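Local atomic coordinates of putative Outer membrane protein (Helicobacter pylori, PDB entry 6GW5), a protein that probably serves as an outer-membrane adhesin of the Hop family, recognising host glycans related to the Lewis antigens through the extracellular domain present here. Residues A[213-218]-A[287-292]; A[65-70]-A[280-285]; A[357-362]-A[397-402]; A[364-369]-A[377-382]; A[39-44]-A[336-341]. All blocks are in the same frame, centred on the assembly; numbering follows the deposited sequence.

Contact 1 (A[213-218]-A[287-292]); sequences QYAVLN and KDQYRY. Unlike the reference sequence in segment 213-218: Leu217 (reference Phe).
One water is gripped by Ala215 N and Gln289 NE2, accepting from both at 2.7 Å to the former and 3.0 Å to the latter; a third, weaker link runs to Gln213 O. The other half of the same glutamine amide works directly: Gln289 OE1 accepts from Val216 N at 2.9 Å, with an N-H...O angle of 150° and the donor almost in line with the C=O bond (170°). Here is the economy of a primary amide facing the start of a helix, one end taking a backbone N-H itself and the other reaching the preceding N-H through solvent. Gln289 gets there because its chain is extended beyond CG. Its aliphatic part also packs on Val216, CB to CB at 4.1 Å. At the edge of the Tyr214 ring lies Gln289 NE2, 4.1 Å from CD1, with amide and ring planes 76° apart; the phenol hydroxyl itself bonds to Ser207. Tyr214 holds the N-cap position of helix 215-240, so the contact joins the first turn of that helix to the short helix 287-293. Val216 also touches Phe75 of helix 60-79, and Tyr290 turns to Leu317 and Ile321 of helix 317-346.

Contact 2 (A[65-70]-A[280-285]); sequences VQAVIT and NLFSSI
Ala67 is the first residue of segment 65-70 to meet Phe282, and it does so twice. Its methyl CB lies 4.1 Å from ring atom CE2 of Phe282, while its backbone O sits at the ring's edge, near the ring plane and 3.7 Å from CZ. Val68 follows, with CG2 at 4.4 Å from CE2 of Phe282 and its backbone N also at the ring edge. The rim of the phenyl group therefore does the touching, as when a long aromatic side chain reaches across between helices whose backbones stay well apart: the CA atoms of Val68 and Phe282 are 9.1 Å from each other. Further along helix 60-79, Thr70 OG1 is hydrogen-bonded to Glu320 and Gln139. Other helices complete the surroundings of the ring, with Ile321 of helix 317-346 and Met223 of helix 215-240 both touching Phe282. An aromatic residue filling the interior between several helices in this way is characteristic of the core of an alpha-helical bundle.

Contact 3 (A[357-362]-A[397-402]); sequences TTYNNA and YNYQIN
Tyr359 and Tyr399 carry this contact through their rings. The aromatic component is an offset stack, with ring centroids 4.4 Å apart and the planes tilted 28° from parallel, so that one side of the Tyr399 ring, around CE1, overlies a face of Tyr359. The second component is a CH-pi interaction: Tyr359 CB stands over a face of the Tyr399 ring, 3.9 Å from its centroid and displaced toward the rim. The side chains cross at about a right angle, and CG of Tyr359 is anti to the backbone N (chi1 159°), carrying the ring off the helix toward the extended segment. The hydroxyls are marginal: Tyr399 OH comes 3.7 Å from CD2 of Tyr359. The pair ties helix 348-370 to the loop residue that leads into strand 400-401. That strand is antiparallel to 383-384, whose Ile383 touches both tyrosines, and Val356 of the helix also packs on Tyr399. The backbone O of Tyr399 accepts a hydrogen bond from Lys26 NZ of helix 3-32.

Contact 4 (A[364-369]-A[377-382]); sequences NLSQEI and VNTKDI
Ser366 faces a flat group in the peptide carbonyl of Thr379, whose O stands 3.5 Å from CB of Ser366. The second, the side-chain amide of Asn378, works within its own segment 377-382: OD1 accepts Lys380 N at 3.2 Å. This donor lies above the carbonyl plane, 41° out of it, while the N-H...O angle is a fair 152°; the result is an Asx turn that bends the chain just where Thr379 turns its side chain to the helix. Apolar branches supply the rest of the contact. Ile382 sets its CG2 methyl 4.2 Å from CB of Ser366, and Ile369 brings CG2 to 4.3 Å from CG2 of Thr379. The exact position of that threonine methyl is doubtful, since it lies implausibly near the helix backbone in the model. Ser366 OG bonds within its own helix to Lys363 O, and both its CB and OG lie close to Thr379 O. Leu15 of helix 3-32 also touches Thr379, and Gln405 of helix 403-415 takes Asn378 O and Lys380 O through its NE2. From Thr379 to Ile382 the chain makes a type II beta turn, with Asp381 at positive phi (56°). An Asx turn running into a beta turn, folded back on the preceding helix, is the arrangement by which this loop leads into strand 383-384.

Contact 5 (A[39-44]-A[336-341]); sequences NSSLNY and DAALSV
Ser41 meets Ala338 and Val341, one helical turn apart on the partner helix. Its CB lies 3.9 Å from CB of Ala338 and 4.0 Å from CG1 of Val341, so the small side chain touches both. Ala338 CB also approaches the backbone, 3.7 Å from Ser41 O. The OG of Ser41 rests against the branched end of Val341, with CG1 at 3.5 Å; its polar partner is Leu37 O, one turn back on its own helix. Its first torsion, with OG beside the backbone N (chi1 -59°), allows that intrahelical bond and lays the hydroxyl oxygen against the valine. Small residues are what permit the closeness, the CA atoms of Ser41 and Ala338 being 4.6 Å apart. Further residues of helix 35-54 extend the interface: Leu45 touches Ala338, while Leu37 and Val38 touch Val341. Behind both segments runs helix 255-283, on which Leu42 packs against Phe257 and Ile261, and Leu339 against Ala265 and Lys269. Lys269, which belongs to neither segment, also forms a salt bridge with Asp336. The two segments run antiparallel, and their serine-alanine meeting point, flanked by larger apolar residues, is characteristic of close helix-helix packing in an all-helical bundle.

In the fold
The five contacts sample an elongated, mainly helical domain from one end toward the other. Contacts 1 and 2 adjoin, their centres 11 Å apart, and Ile285 of contact 2 packs on Val216 and Tyr290 of contact 1. Contact 5 lies about 29 Å from contact 2, centre to centre, where helix 317-346, which also lines contact 2, meets helix 35-54. Contacts 3 and 4 share helix 348-370 and touch through a probable hydrogen bond between Asn402 N and Ile382 O, 2.9 Å apart. They lie across the chain's centre from contact 1, with about 59 Å separating the centres of contacts 1 and 3.

Contact 1 (A[213-218]-A[287-292])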
# COMPACT_ATOMS: atom_id res chain seq x y z
N GLN A 213 -16.27 -18.89 8.00
CA GLN A 213 -15.45 -20.03 7.55
C GLN A 213 -14.99 -19.87 6.12
O GLN A 213 -14.11 -20.60 5.67
CB GLN A 213 -16.24 -21.35 7.70
CG GLN A 213 -16.60 -21.69 9.14
CD GLN A 213 -15.36 -21.92 9.96
OE1 GLN A 213 -14.67 -22.94 9.81
NE2 GLN A 213 -15.04 -20.96 10.80
N TYR A 214 -15.59 -18.93 5.41
CA TYR A 214 -15.19 -18.64 4.02
C TYR A 214 -14.21 -17.44 3.94
O TYR A 214 -14.51 -16.31 4.37
CB TYR A 214 -16.45 -18.40 3.19
CG TYR A 214 -17.39 -19.61 3.18
CD1 TYR A 214 -17.18 -20.68 2.30
CD2 TYR A 214 -18.43 -19.71 4.07
CE1 TYR A 214 -18.00 -21.80 2.30
CE2 TYR A 214 -19.26 -20.85 4.08
CZ TYR A 214 -19.05 -21.89 3.19
OH TYR A 214 -19.86 -23.01 3.15
N ALA A 215 -13.02 -17.68 3.42
CA ALA A 215 -12.00 -16.64 3.36
C ALA A 215 -12.48 -15.35 2.70
O ALA A 215 -12.02 -14.26 3.04
CB ALA A 215 -10.78 -17.17 2.62
N VAL A 216 -13.35 -15.47 1.70
CA VAL A 216 -13.84 -14.30 1.01
C VAL A 216 -14.48 -13.33 1.97
O VAL A 216 -14.35 -12.10 1.79
CB VAL A 216 -14.80 -14.68 -0.14
CG1 VAL A 216 -16.09 -15.37 0.34
CG2 VAL A 216 -15.11 -13.46 -1.02
N LEU A 217 -15.17 -13.86 2.98
CA LEU A 217 -15.80 -12.96 3.91
C LEU A 217 -14.75 -12.32 4.77
O LEU A 217 -14.76 -11.13 4.97
CB LEU A 217 -16.83 -13.68 4.79
CG LEU A 217 -17.29 -12.74 5.94
CD1 LEU A 217 -18.66 -12.14 5.72
CD2 LEU A 217 -17.18 -13.44 7.28
N ASN A 218 -13.87 -13.13 5.33
CA ASN A 218 -12.89 -12.61 6.24
C ASN A 218 -11.98 -11.54 5.62
O ASN A 218 -11.67 -10.53 6.24
CB ASN A 218 -12.06 -13.76 6.83
CG ASN A 218 -12.91 -14.73 7.71
OD1 ASN A 218 -13.79 -14.32 8.50
ND2 ASN A 218 -12.65 -16.03 7.54
N LYS A 287 -9.69 -18.91 -5.35
CA LYS A 287 -10.15 -18.71 -6.72
C LYS A 287 -11.64 -19.04 -6.92
O LYS A 287 -12.37 -18.28 -7.54
CB LYS A 287 -9.27 -19.48 -7.72
CG LYS A 287 -9.53 -19.06 -9.18
CD LYS A 287 -8.49 -19.51 -10.18
CE LYS A 287 -8.99 -19.27 -11.62
NZ LYS A 287 -8.09 -19.83 -12.68
N ASP A 288 -12.06 -20.16 -6.37
CA ASP A 288 -13.42 -20.63 -6.48
C ASP A 288 -14.45 -19.68 -5.91
O ASP A 288 -15.47 -19.48 -6.48
CB ASP A 288 -13.55 -22.06 -5.93
CG ASP A 288 -13.34 -22.17 -4.43
OD1 ASP A 288 -12.69 -21.33 -3.82
OD2 ASP A 288 -13.81 -23.14 -3.83
N GLN A 289 -14.13 -19.09 -4.79
CA GLN A 289 -14.98 -18.08 -4.12
C GLN A 289 -15.00 -16.77 -4.88
O GLN A 289 -16.00 -16.08 -4.85
CB GLN A 289 -14.53 -17.83 -2.68
CG GLN A 289 -14.70 -19.03 -1.80
CD GLN A 289 -14.05 -18.88 -0.43
OE1 GLN A 289 -13.87 -17.78 0.08
NE2 GLN A 289 -13.73 -20.00 0.18
N TYR A 290 -13.86 -16.42 -5.48
CA TYR A 290 -13.70 -15.17 -6.22
C TYR A 290 -14.52 -15.26 -7.49
O TYR A 290 -15.10 -14.26 -7.88
CB TYR A 290 -12.21 -14.80 -6.53
CG TYR A 290 -12.13 -13.48 -7.28
CD1 TYR A 290 -12.19 -12.28 -6.59
CD2 TYR A 290 -12.15 -13.43 -8.67
CE1 TYR A 290 -12.22 -11.06 -7.26
CE2 TYR A 290 -12.17 -12.22 -9.34
CZ TYR A 290 -12.19 -11.04 -8.63
OH TYR A 290 -12.25 -9.81 -9.26
N ARG A 291 -14.67 -16.45 -8.07
CA ARG A 291 -15.55 -16.61 -9.23
C ARG A 291 -17.01 -16.28 -8.94
O ARG A 291 -17.73 -15.85 -9.83
CB ARG A 291 -15.44 -17.98 -9.84
CG ARG A 291 -14.40 -17.99 -10.95
CD ARG A 291 -13.99 -19.37 -11.46
NE ARG A 291 -15.13 -20.18 -11.91
CZ ARG A 291 -15.89 -19.98 -13.01
NH1 ARG A 291 -15.71 -18.93 -13.83
NH2 ARG A 291 -16.90 -20.84 -13.29
N TYR A 292 -17.44 -16.53 -7.71
CA TYR A 292 -18.81 -16.21 -7.32
C TYR A 292 -18.86 -14.72 -7.05
O TYR A 292 -19.78 -14.03 -7.50
CB TYR A 292 -19.26 -16.97 -6.06
CG TYR A 292 -19.78 -18.39 -6.29
CD1 TYR A 292 -18.93 -19.42 -6.57
CD2 TYR A 292 -21.13 -18.69 -6.14
CE1 TYR A 292 -19.41 -20.69 -6.73
CE2 TYR A 292 -21.61 -19.96 -6.31
CZ TYR A 292 -20.75 -20.95 -6.60
OH TYR A 292 -21.21 -22.22 -6.73
O HOH W 1 -12.23 -20.22 2.80

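Contact 2 (A[65-70]-A[280-285])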
# COMPACT_ATOMS: atom_id res chain seq x y z
N VAL A 65 -11.50 2.19 -2.24
CA VAL A 65 -12.82 2.16 -1.61
C VAL A 65 -13.91 1.62 -2.54
O VAL A 65 -14.68 0.76 -2.14
CB VAL A 65 -13.24 3.57 -1.10
CG1 VAL A 65 -14.74 3.66 -0.78
CG2 VAL A 65 -12.42 3.95 0.12
N GLN A 66 -14.01 2.16 -3.74
CA GLN A 66 -14.89 1.62 -4.75
C GLN A 66 -14.86 0.10 -4.81
O GLN A 66 -15.89 -0.55 -4.77
CB GLN A 66 -14.47 2.12 -6.13
CG GLN A 66 -15.45 3.10 -6.75
CD GLN A 66 -16.82 2.45 -6.96
OE1 GLN A 66 -17.00 1.58 -7.83
NE2 GLN A 66 -17.77 2.86 -6.16
N ALA A 67 -13.67 -0.46 -4.97
CA ALA A 67 -13.55 -1.87 -5.14
C ALA A 67 -14.04 -2.58 -3.88
O ALA A 67 -14.70 -3.62 -3.99
CB ALA A 67 -12.11 -2.26 -5.47
N VAL A 68 -13.68 -2.07 -2.71
CA VAL A 68 -14.07 -2.72 -1.45
C VAL A 68 -15.60 -2.65 -1.26
O VAL A 68 -16.22 -3.63 -0.86
CB VAL A 68 -13.31 -2.15 -0.24
CG1 VAL A 68 -13.82 -2.73 1.08
CG2 VAL A 68 -11.82 -2.45 -0.34
N ILE A 69 -16.20 -1.51 -1.55
CA ILE A 69 -17.65 -1.39 -1.42
C ILE A 69 -18.33 -2.30 -2.40
O ILE A 69 -19.24 -3.02 -2.04
CB ILE A 69 -18.15 0.03 -1.70
CG1 ILE A 69 -17.65 1.02 -0.65
CG2 ILE A 69 -19.66 0.07 -1.76
CD1 ILE A 69 -17.75 0.54 0.77
N THR A 70 -17.90 -2.27 -3.64
CA THR A 70 -18.42 -3.20 -4.63
C THR A 70 -18.39 -4.64 -4.04
O THR A 70 -19.37 -5.39 -4.10
CB THR A 70 -17.59 -3.09 -5.93
OG1 THR A 70 -17.86 -1.84 -6.59
CG2 THR A 70 -17.82 -4.27 -6.88
N ASN A 280 -3.69 -7.02 -1.96
CA ASN A 280 -3.30 -8.32 -1.46
C ASN A 280 -4.44 -9.13 -0.84
O ASN A 280 -4.49 -10.33 -0.94
CB ASN A 280 -2.17 -8.17 -0.45
CG ASN A 280 -0.87 -7.69 -1.07
OD1 ASN A 280 -0.65 -7.81 -2.26
ND2 ASN A 280 0.01 -7.17 -0.24
N LEU A 281 -5.37 -8.46 -0.20
CA LEU A 281 -6.50 -9.17 0.36
C LEU A 281 -7.44 -9.65 -0.73
O LEU A 281 -8.01 -10.69 -0.58
CB LEU A 281 -7.20 -8.28 1.36
CG LEU A 281 -6.40 -8.16 2.65
CD1 LEU A 281 -6.98 -7.04 3.50
CD2 LEU A 281 -6.42 -9.47 3.43
N PHE A 282 -7.52 -8.96 -1.88
CA PHE A 282 -8.26 -9.51 -3.03
C PHE A 282 -7.55 -10.68 -3.64
O PHE A 282 -8.16 -11.68 -4.00
CB PHE A 282 -8.46 -8.48 -4.08
CG PHE A 282 -9.64 -7.58 -3.82
CD1 PHE A 282 -10.92 -8.06 -3.94
CD2 PHE A 282 -9.48 -6.25 -3.51
CE1 PHE A 282 -12.01 -7.21 -3.76
CE2 PHE A 282 -10.56 -5.42 -3.31
CZ PHE A 282 -11.83 -5.89 -3.40
N SER A 283 -6.24 -10.56 -3.75
CA SER A 283 -5.47 -11.56 -4.44
C SER A 283 -5.47 -12.89 -3.73
O SER A 283 -5.41 -13.91 -4.37
CB SER A 283 -4.03 -11.10 -4.53
OG SER A 283 -3.27 -12.09 -5.18
N SER A 284 -5.52 -12.90 -2.42
CA SER A 284 -5.49 -14.19 -1.71
C SER A 284 -6.91 -14.82 -1.44
O SER A 284 -7.02 -15.92 -0.83
CB SER A 284 -4.71 -14.06 -0.45
OG SER A 284 -5.46 -13.23 0.40
N ILE A 285 -7.98 -14.22 -1.98
CA ILE A 285 -9.27 -14.91 -1.96
C ILE A 285 -9.18 -16.18 -2.78
O ILE A 285 -8.69 -16.18 -3.93
CB ILE A 285 -10.35 -14.04 -2.54
CG1 ILE A 285 -10.56 -12.79 -1.68
CG2 ILE A 285 -11.67 -14.78 -2.60
CD1 ILE A 285 -11.31 -11.71 -2.40

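Contact 3 (A[357-362]-A[397-402])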
# COMPACT_ATOMS: atom_id res chain seq x y z
N THR A 357 33.97 12.47 8.65
CA THR A 357 34.57 11.41 9.46
C THR A 357 35.16 10.36 8.54
O THR A 357 36.27 9.93 8.72
CB THR A 357 33.56 10.74 10.37
OG1 THR A 357 32.85 11.73 11.09
CG2 THR A 357 34.21 9.83 11.35
N THR A 358 34.39 9.93 7.56
CA THR A 358 34.81 8.88 6.69
C THR A 358 36.04 9.26 5.83
O THR A 358 36.87 8.43 5.55
CB THR A 358 33.64 8.42 5.82
OG1 THR A 358 32.58 7.99 6.68
CG2 THR A 358 34.04 7.25 4.92
N TYR A 359 36.15 10.51 5.45
CA TYR A 359 37.29 10.95 4.70
C TYR A 359 38.51 10.90 5.57
O TYR A 359 39.55 10.41 5.15
CB TYR A 359 37.07 12.38 4.22
CG TYR A 359 38.33 13.13 3.86
CD1 TYR A 359 39.16 12.73 2.83
CD2 TYR A 359 38.67 14.29 4.56
CE1 TYR A 359 40.31 13.44 2.52
CE2 TYR A 359 39.80 15.03 4.24
CZ TYR A 359 40.62 14.60 3.22
OH TYR A 359 41.73 15.33 2.88
N ASN A 360 38.38 11.49 6.76
CA ASN A 360 39.46 11.50 7.73
C ASN A 360 39.93 10.10 8.07
O ASN A 360 41.12 9.80 7.97
CB ASN A 360 39.08 12.31 8.93
CG ASN A 360 39.29 13.79 8.68
OD1 ASN A 360 40.41 14.27 8.48
ND2 ASN A 360 38.24 14.51 8.64
N ASN A 361 38.98 9.20 8.30
CA ASN A 361 39.32 7.79 8.51
C ASN A 361 40.06 7.21 7.35
O ASN A 361 41.03 6.50 7.54
CB ASN A 361 38.09 6.92 8.83
CG ASN A 361 37.52 7.21 10.22
OD1 ASN A 361 38.23 7.58 11.16
ND2 ASN A 361 36.24 7.07 10.34
N ALA A 362 39.61 7.54 6.15
CA ALA A 362 40.24 6.99 4.96
C ALA A 362 41.64 7.54 4.78
O ALA A 362 42.54 6.80 4.41
CB ALA A 362 39.40 7.26 3.75
N TYR A 397 32.51 19.15 0.21
CA TYR A 397 32.28 17.73 0.40
C TYR A 397 32.60 16.91 -0.86
O TYR A 397 32.47 15.70 -0.86
CB TYR A 397 30.84 17.53 0.88
CG TYR A 397 30.51 18.30 2.16
CD1 TYR A 397 31.16 17.99 3.38
CD2 TYR A 397 29.55 19.32 2.16
CE1 TYR A 397 30.85 18.67 4.56
CE2 TYR A 397 29.23 20.01 3.32
CZ TYR A 397 29.88 19.69 4.50
OH TYR A 397 29.54 20.40 5.62
N ASN A 398 33.13 17.56 -1.89
CA ASN A 398 33.35 16.94 -3.15
C ASN A 398 34.70 16.26 -3.23
O ASN A 398 35.56 16.60 -3.99
CB ASN A 398 33.18 18.00 -4.19
CG ASN A 398 33.06 17.44 -5.58
OD1 ASN A 398 32.78 16.27 -5.78
ND2 ASN A 398 33.27 18.30 -6.56
N TYR A 399 34.88 15.23 -2.42
CA TYR A 399 36.18 14.55 -2.33
C TYR A 399 36.51 13.88 -3.64
O TYR A 399 35.60 13.41 -4.30
CB TYR A 399 36.14 13.49 -1.23
CG TYR A 399 35.97 14.12 0.11
CD1 TYR A 399 37.04 14.72 0.74
CD2 TYR A 399 34.73 14.15 0.74
CE1 TYR A 399 36.89 15.34 1.97
CE2 TYR A 399 34.57 14.74 1.98
CZ TYR A 399 35.64 15.35 2.58
OH TYR A 399 35.48 15.94 3.80
N GLN A 400 37.78 13.85 -4.02
CA GLN A 400 38.20 13.12 -5.24
C GLN A 400 38.91 11.90 -4.84
O GLN A 400 39.83 11.93 -4.06
CB GLN A 400 39.08 13.95 -6.18
CG GLN A 400 38.39 15.20 -6.74
CD GLN A 400 36.96 15.00 -7.36
OE1 GLN A 400 35.94 15.40 -6.78
NE2 GLN A 400 36.91 14.46 -8.56
N ILE A 401 38.42 10.81 -5.35
CA ILE A 401 39.07 9.53 -5.21
C ILE A 401 39.80 9.23 -6.50
O ILE A 401 39.20 9.15 -7.57
CB ILE A 401 38.02 8.44 -4.95
CG1 ILE A 401 37.31 8.70 -3.61
CG2 ILE A 401 38.66 7.03 -4.98
CD1 ILE A 401 35.88 8.28 -3.62
N ASN A 402 41.09 9.01 -6.38
CA ASN A 402 41.92 8.66 -7.52
C ASN A 402 41.53 7.30 -8.11
O ASN A 402 41.64 6.28 -7.44
CB ASN A 402 43.39 8.62 -7.09
CG ASN A 402 44.32 8.43 -8.26
OD1 ASN A 402 44.28 7.40 -8.94
ND2 ASN A 402 45.13 9.42 -8.52

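Contact 4 (A[364-369]-A[377-382])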
# COMPACT_ATOMS: atom_id res chain seq x y z
N ASN A 364 43.77 8.78 7.18
CA ASN A 364 44.61 8.20 8.23
C ASN A 364 44.92 6.76 7.98
O ASN A 364 46.06 6.33 8.13
CB ASN A 364 43.94 8.32 9.60
CG ASN A 364 43.80 9.76 10.05
OD1 ASN A 364 44.64 10.62 9.74
ND2 ASN A 364 42.72 10.05 10.79
N LEU A 365 43.93 6.00 7.55
CA LEU A 365 44.15 4.60 7.21
C LEU A 365 45.12 4.45 6.01
O LEU A 365 46.02 3.60 6.04
CB LEU A 365 42.80 3.91 6.91
CG LEU A 365 42.86 2.42 6.59
CD1 LEU A 365 43.66 1.68 7.64
CD2 LEU A 365 41.47 1.84 6.50
N SER A 366 44.97 5.27 4.99
CA SER A 366 45.91 5.21 3.85
C SER A 366 47.37 5.54 4.26
O SER A 366 48.30 5.07 3.64
CB SER A 366 45.46 6.14 2.69
OG SER A 366 45.93 7.45 2.89
N GLN A 367 47.53 6.36 5.30
CA GLN A 367 48.83 6.71 5.79
C GLN A 367 49.39 5.58 6.60
O GLN A 367 50.58 5.27 6.46
CB GLN A 367 48.76 7.96 6.64
CG GLN A 367 48.63 9.19 5.77
CD GLN A 367 48.27 10.45 6.53
OE1 GLN A 367 47.90 11.44 5.92
NE2 GLN A 367 48.35 10.41 7.85
N GLU A 368 48.56 4.95 7.42
CA GLU A 368 49.00 3.77 8.15
C GLU A 368 49.41 2.68 7.18
O GLU A 368 50.43 2.05 7.38
CB GLU A 368 47.97 3.25 9.16
CG GLU A 368 47.65 4.21 10.33
CD GLU A 368 48.84 4.82 11.11
OE1 GLU A 368 49.83 4.15 11.44
OE2 GLU A 368 48.75 6.02 11.47
N ILE A 369 48.67 2.51 6.10
CA ILE A 369 49.04 1.55 5.07
C ILE A 369 50.39 1.87 4.44
O ILE A 369 51.22 0.99 4.29
CB ILE A 369 47.95 1.45 3.99
CG1 ILE A 369 46.72 0.72 4.56
CG2 ILE A 369 48.47 0.70 2.76
CD1 ILE A 369 45.48 0.76 3.68
N VAL A 377 50.52 -1.65 -2.50
CA VAL A 377 49.71 -0.66 -3.23
C VAL A 377 49.93 0.80 -2.83
O VAL A 377 49.84 1.16 -1.65
CB VAL A 377 48.21 -0.94 -3.09
CG1 VAL A 377 47.39 0.01 -3.96
CG2 VAL A 377 47.91 -2.38 -3.49
N ASN A 378 50.13 1.65 -3.84
CA ASN A 378 50.25 3.09 -3.59
C ASN A 378 48.91 3.75 -3.28
O ASN A 378 47.99 3.70 -4.05
CB ASN A 378 50.88 3.83 -4.77
CG ASN A 378 51.07 5.31 -4.49
OD1 ASN A 378 51.04 5.75 -3.35
ND2 ASN A 378 51.22 6.09 -5.54
N THR A 379 48.87 4.39 -2.13
CA THR A 379 47.66 4.86 -1.50
C THR A 379 47.76 6.32 -1.03
O THR A 379 46.84 6.90 -0.46
CB THR A 379 47.47 3.81 -0.37
OG1 THR A 379 46.29 3.03 -0.57
CG2 THR A 379 47.51 4.42 0.94
N LYS A 380 48.93 6.90 -1.26
CA LYS A 380 49.16 8.28 -0.98
C LYS A 380 48.16 9.16 -1.74
O LYS A 380 48.06 9.09 -2.98
CB LYS A 380 50.61 8.65 -1.34
CG LYS A 380 50.98 10.13 -1.25
CD LYS A 380 51.17 10.60 0.19
CE LYS A 380 51.67 12.05 0.28
NZ LYS A 380 53.13 12.24 0.58
N ASP A 381 47.43 9.99 -1.00
CA ASP A 381 46.46 10.89 -1.59
C ASP A 381 45.40 10.15 -2.46
O ASP A 381 44.89 10.69 -3.44
CB ASP A 381 47.19 11.97 -2.43
CG ASP A 381 47.96 13.00 -1.56
OD1 ASP A 381 47.69 13.19 -0.36
OD2 ASP A 381 48.87 13.63 -2.12
N ILE A 382 45.08 8.91 -2.12
CA ILE A 382 44.04 8.19 -2.84
C ILE A 382 42.70 8.94 -2.73
O ILE A 382 41.86 8.89 -3.63
CB ILE A 382 43.89 6.73 -2.32
CG1 ILE A 382 42.95 5.92 -3.20
CG2 ILE A 382 43.39 6.66 -0.87
CD1 ILE A 382 43.18 4.43 -3.06

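Contact 5 (A[39-44]-A[336-341])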
# COMPACT_ATOMS: atom_id res chain seq x y z
N ASN A 39 12.64 20.15 -5.43
CA ASN A 39 11.33 20.78 -5.71
C ASN A 39 10.41 19.90 -6.51
O ASN A 39 9.21 19.86 -6.30
CB ASN A 39 11.46 22.12 -6.45
CG ASN A 39 12.13 23.19 -5.58
OD1 ASN A 39 12.08 23.14 -4.34
ND2 ASN A 39 12.76 24.14 -6.23
N SER A 40 11.01 19.20 -7.43
CA SER A 40 10.34 18.29 -8.28
C SER A 40 9.69 17.14 -7.48
O SER A 40 8.55 16.83 -7.68
CB SER A 40 11.39 17.76 -9.21
OG SER A 40 10.80 17.18 -10.28
N SER A 41 10.48 16.52 -6.61
CA SER A 41 10.08 15.48 -5.69
C SER A 41 8.97 15.93 -4.78
O SER A 41 7.91 15.25 -4.62
CB SER A 41 11.28 15.11 -4.85
OG SER A 41 12.32 14.68 -5.69
N LEU A 42 9.14 17.13 -4.24
CA LEU A 42 8.09 17.75 -3.43
C LEU A 42 6.81 18.01 -4.24
O LEU A 42 5.71 17.65 -3.80
CB LEU A 42 8.60 19.04 -2.80
CG LEU A 42 7.62 19.80 -1.89
CD1 LEU A 42 7.17 18.98 -0.67
CD2 LEU A 42 8.22 21.10 -1.44
N ASN A 43 6.95 18.57 -5.43
CA ASN A 43 5.78 18.84 -6.26
C ASN A 43 5.05 17.56 -6.66
O ASN A 43 3.82 17.53 -6.72
CB ASN A 43 6.12 19.65 -7.49
CG ASN A 43 6.47 21.10 -7.19
OD1 ASN A 43 7.30 21.69 -7.87
ND2 ASN A 43 5.88 21.67 -6.15
N TYR A 44 5.81 16.48 -6.84
CA TYR A 44 5.23 15.22 -7.13
C TYR A 44 4.34 14.80 -5.97
O TYR A 44 3.22 14.38 -6.15
CB TYR A 44 6.27 14.15 -7.40
CG TYR A 44 5.51 12.98 -7.91
CD1 TYR A 44 4.94 12.08 -7.04
CD2 TYR A 44 5.20 12.87 -9.25
CE1 TYR A 44 4.15 11.06 -7.48
CE2 TYR A 44 4.43 11.83 -9.69
CZ TYR A 44 3.91 10.92 -8.79
OH TYR A 44 3.11 9.89 -9.23
N ASP A 336 8.16 6.43 -4.21
CA ASP A 336 9.45 5.86 -3.75
C ASP A 336 10.63 6.73 -4.18
O ASP A 336 11.56 6.96 -3.42
CB ASP A 336 9.70 4.46 -4.28
CG ASP A 336 8.74 3.39 -3.71
OD1 ASP A 336 8.13 3.58 -2.62
OD2 ASP A 336 8.60 2.31 -4.35
N ALA A 337 10.59 7.22 -5.41
CA ALA A 337 11.71 8.01 -5.91
C ALA A 337 11.79 9.29 -5.11
O ALA A 337 12.89 9.64 -4.63
CB ALA A 337 11.54 8.30 -7.40
N ALA A 338 10.65 9.96 -4.94
CA ALA A 338 10.60 11.19 -4.15
C ALA A 338 11.02 10.93 -2.73
O ALA A 338 11.79 11.67 -2.15
CB ALA A 338 9.23 11.84 -4.19
N LEU A 339 10.51 9.87 -2.15
CA LEU A 339 10.92 9.51 -0.80
C LEU A 339 12.43 9.44 -0.73
O LEU A 339 13.02 9.89 0.22
CB LEU A 339 10.31 8.16 -0.36
CG LEU A 339 10.78 7.57 1.00
CD1 LEU A 339 10.38 8.54 2.09
CD2 LEU A 339 10.21 6.19 1.26
N SER A 340 13.07 8.87 -1.73
CA SER A 340 14.48 8.66 -1.64
C SER A 340 15.25 10.00 -1.70
O SER A 340 16.27 10.19 -1.03
CB SER A 340 14.86 7.66 -2.72
OG SER A 340 16.10 8.00 -3.26
N VAL A 341 14.70 10.97 -2.39
CA VAL A 341 15.25 12.30 -2.37
C VAL A 341 14.95 12.98 -1.05
O VAL A 341 15.80 13.68 -0.48
CB VAL A 341 14.69 13.11 -3.54
CG1 VAL A 341 15.00 14.59 -3.39
CG2 VAL A 341 15.29 12.58 -4.83